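Local coordinates for signaling pathway modulator ZraP (Salmonella enterica subsp. enterica serovar Typhimurium, PDB 3LAY), which modulates the Zra envelope stress response as a zinc-binding periplasmic protein with both regulatory and chaperone functions, at residues J[85-90]-J[130-135]. Residues are numbered along the deposited sequence; the frame is centred on the assembly and turned at random.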
ATOM      1  N   THR J  85     -22.283  -8.202  21.337  1.00 27.95           N
ATOM      2  CA  THR J  85     -22.687  -8.142  22.703  1.00 27.57           C
ATOM      3  C   THR J  85     -22.802  -9.526  23.355  1.00 29.09           C
ATOM      4  O   THR J  85     -22.293  -9.728  24.434  1.00 29.57           O
ATOM      5  CB  THR J  85     -24.059  -7.393  22.773  1.00 27.92           C
ATOM      6  OG1 THR J  85     -23.815  -5.994  22.600  1.00 27.21           O
ATOM      7  CG2 THR J  85     -24.824  -7.641  24.109  1.00 24.74           C
ATOM      8  N   GLN J  86     -23.482 -10.483  22.731  1.00 29.80           N
ATOM      9  CA  GLN J  86     -23.645 -11.786  23.374  1.00 31.05           C
ATOM     10  C   GLN J  86     -22.348 -12.588  23.534  1.00 30.34           C
ATOM     11  O   GLN J  86     -22.232 -13.360  24.477  1.00 32.33           O
ATOM     12  CB  GLN J  86     -24.681 -12.636  22.611  1.00 31.21           C
ATOM     13  CG  GLN J  86     -26.081 -12.104  22.796  1.00 38.08           C
ATOM     14  CD  GLN J  86     -27.007 -12.307  21.597  1.00 43.80           C
ATOM     15  OE1 GLN J  86     -26.628 -12.934  20.596  1.00 50.09           O
ATOM     16  NE2 GLN J  86     -28.215 -11.727  21.677  1.00 36.51           N
ATOM     17  N   THR J  87     -21.393 -12.417  22.623  1.00 27.65           N
ATOM     18  CA  THR J  87     -20.177 -13.223  22.606  1.00 25.93           C
ATOM     19  C   THR J  87     -18.985 -12.531  23.215  1.00 27.32           C
ATOM     20  O   THR J  87     -17.891 -13.058  23.325  1.00 28.87           O
ATOM     21  CB  THR J  87     -19.814 -13.452  21.187  1.00 25.95           C
ATOM     22  OG1 THR J  87     -19.660 -12.178  20.549  1.00 18.52           O
ATOM     23  CG2 THR J  87     -20.935 -14.239  20.494  1.00 25.22           C
ATOM     24  N   SER J  88     -19.206 -11.290  23.542  1.00 26.98           N
ATOM     25  CA  SER J  88     -18.250 -10.469  24.162  1.00 25.52           C
ATOM     26  C   SER J  88     -17.356 -11.211  25.166  1.00 24.22           C
ATOM     27  O   SER J  88     -16.151 -11.278  24.997  1.00 24.84           O
ATOM     28  CB  SER J  88     -19.036  -9.364  24.859  1.00 25.30           C
ATOM     29  OG  SER J  88     -18.190  -8.446  25.460  1.00 29.85           O
ATOM     30  N   ALA J  89     -17.905 -11.759  26.234  1.00 22.89           N
ATOM     31  CA  ALA J  89     -17.001 -12.380  27.213  1.00 22.17           C
ATOM     32  C   ALA J  89     -16.306 -13.614  26.617  1.00 22.97           C
ATOM     33  O   ALA J  89     -15.194 -13.965  27.009  1.00 24.76           O
ATOM     34  CB  ALA J  89     -17.720 -12.734  28.492  1.00 17.15           C
ATOM     35  N   LEU J  90     -16.971 -14.245  25.661  1.00 23.10           N
ATOM     36  CA  LEU J  90     -16.507 -15.465  25.067  1.00 23.15           C
ATOM     37  C   LEU J  90     -15.343 -15.170  24.144  1.00 23.20           C
ATOM     38  O   LEU J  90     -14.348 -15.876  24.146  1.00 23.47           O
ATOM     39  CB  LEU J  90     -17.676 -16.128  24.349  1.00 22.98           C
ATOM     40  CG  LEU J  90     -17.545 -17.567  23.890  1.00 24.45           C
ATOM     41  CD1 LEU J  90     -17.246 -18.570  25.038  1.00 21.44           C
ATOM     42  CD2 LEU J  90     -18.828 -17.915  23.182  1.00 21.74           C
ATOM     43  N   ASP J 130     -18.394 -20.349  17.365  1.00 34.20           N
ATOM     44  CA  ASP J 130     -18.951 -20.683  16.069  1.00 35.00           C
ATOM     45  C   ASP J 130     -20.450 -20.894  16.089  1.00 35.24           C
ATOM     46  O   ASP J 130     -21.138 -20.517  15.156  1.00 35.93           O
ATOM     47  CB  ASP J 130     -18.263 -21.934  15.545  1.00 36.27           C
ATOM     48  CG  ASP J 130     -16.780 -21.686  15.168  1.00 42.16           C
ATOM     49  OD1 ASP J 130     -16.447 -20.587  14.672  1.00 49.53           O
ATOM     50  OD2 ASP J 130     -15.958 -22.599  15.346  1.00 49.55           O
ATOM     51  N   GLU J 131     -20.976 -21.536  17.117  1.00 35.58           N
ATOM     52  CA  GLU J 131     -22.395 -21.688  17.169  1.00 37.03           C
ATOM     53  C   GLU J 131     -23.083 -20.320  17.081  1.00 35.99           C
ATOM     54  O   GLU J 131     -24.077 -20.145  16.342  1.00 36.13           O
ATOM     55  CB  GLU J 131     -22.824 -22.391  18.447  1.00 39.40           C
ATOM     56  CG  GLU J 131     -22.522 -23.876  18.463  1.00 44.23           C
ATOM     57  CD  GLU J 131     -23.147 -24.588  19.645  1.00 50.91           C
ATOM     58  OE1 GLU J 131     -24.145 -24.058  20.215  1.00 55.47           O
ATOM     59  OE2 GLU J 131     -22.660 -25.689  19.976  1.00 53.73           O
ATOM     60  N   GLN J 132     -22.555 -19.356  17.834  1.00 33.62           N
ATOM     61  CA  GLN J 132     -23.092 -18.023  17.809  1.00 31.69           C
ATOM     62  C   GLN J 132     -22.980 -17.468  16.422  1.00 30.93           C
ATOM     63  O   GLN J 132     -23.902 -16.837  15.959  1.00 33.94           O
ATOM     64  CB  GLN J 132     -22.429 -17.120  18.846  1.00 31.28           C
ATOM     65  CG  GLN J 132     -22.643 -17.571  20.313  1.00 31.98           C
ATOM     66  CD  GLN J 132     -24.096 -17.667  20.680  1.00 33.97           C
ATOM     67  OE1 GLN J 132     -24.910 -16.845  20.264  1.00 38.35           O
ATOM     68  NE2 GLN J 132     -24.441 -18.678  21.447  1.00 37.56           N
ATOM     69  N   ARG J 133     -21.890 -17.698  15.729  1.00 29.32           N
ATOM     70  CA  ARG J 133     -21.816 -17.208  14.373  1.00 30.79           C
ATOM     71  C   ARG J 133     -22.823 -17.840  13.439  1.00 29.29           C
ATOM     72  O   ARG J 133     -23.281 -17.215  12.486  1.00 30.38           O
ATOM     73  CB  ARG J 133     -20.452 -17.477  13.775  1.00 32.98           C
ATOM     74  CG  ARG J 133     -19.398 -16.653  14.313  1.00 39.84           C
ATOM     75  CD  ARG J 133     -18.086 -17.203  13.885  1.00 48.75           C
ATOM     76  NE  ARG J 133     -17.022 -16.390  14.445  1.00 54.21           N
ATOM     77  CZ  ARG J 133     -15.797 -16.826  14.672  1.00 60.58           C
ATOM     78  NH1 ARG J 133     -15.492 -18.091  14.413  1.00 66.10           N
ATOM     79  NH2 ARG J 133     -14.881 -16.006  15.178  1.00 61.36           N
ATOM     80  N   VAL J 134     -23.105 -19.114  13.623  1.00 27.57           N
ATOM     81  CA  VAL J 134     -24.094 -19.716  12.770  1.00 25.95           C
ATOM     82  C   VAL J 134     -25.426 -19.066  13.037  1.00 24.75           C
ATOM     83  O   VAL J 134     -26.123 -18.718  12.096  1.00 23.17           O
ATOM     84  CB  VAL J 134     -24.169 -21.241  12.926  1.00 27.16           C
ATOM     85  CG1 VAL J 134     -25.308 -21.801  12.064  1.00 21.05           C
ATOM     86  CG2 VAL J 134     -22.763 -21.860  12.563  1.00 21.44           C
ATOM     87  N   LYS J 135     -25.774 -18.849  14.308  1.00 25.77           N
ATOM     88  CA  LYS J 135     -27.053 -18.164  14.610  1.00 26.46           C
ATOM     89  C   LYS J 135     -27.089 -16.864  13.903  1.00 25.96           C
ATOM     90  O   LYS J 135     -28.092 -16.489  13.327  1.00 26.41           O
ATOM     91  CB  LYS J 135     -27.254 -17.857  16.077  1.00 27.32           C
ATOM     92  CG  LYS J 135     -27.411 -19.057  16.946  1.00 32.73           C
ATOM     93  CD  LYS J 135     -27.969 -18.672  18.333  1.00 38.30           C
ATOM     94  CE  LYS J 135     -27.945 -19.925  19.290  1.00 40.89           C
ATOM     95  NZ  LYS J 135     -27.962 -19.556  20.762  1.00 43.41           N
TER
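Thr87 and Gln132 carry the contact where helix 70-106 packs against helix 112-142 in the helical hairpin of this subunit. On 130-135, Asp130 meets its partner one turn on within the same helix: Arg133 NH1 forms a salt bridge to Asp130 OD1 at 2.7 Å, a weak hydrogen bond with a bent N-H...O angle of 124°. Gln132 follows and faces the other helix, its CA 7.4 Å from that of Thr87. The Thr87 methyl CG2 rests on the aliphatic root of Gln132, 3.6 Å from CB and 3.7 Å from CG, the two side chains lying alongside one another, antiparallel. A bend at chi2 (-58°) turns the amide aside toward Gln86, yet Gln86 OE1 and Gln132 OE1 stay 4.3 Å apart. Arg133 CB heads away from 85-90, but its guanidinium NE makes a weak hydrogen bond to Tyr83 OH of helix 70-106; Val134 packs on Ala119 of a neighbouring subunit. Thr87 OG1, meanwhile, turns to its own helix, bonding chiefly to Tyr83 O, with Tyr84 O a second acceptor, and accepting from Arg91 NE. With that hydroxyl occupied locally and only its methyl offered across, the segments, burying 115 Å² in all, mostly on Gln132 and Thr87, meet through a small nonpolar touch rather than polar pairing.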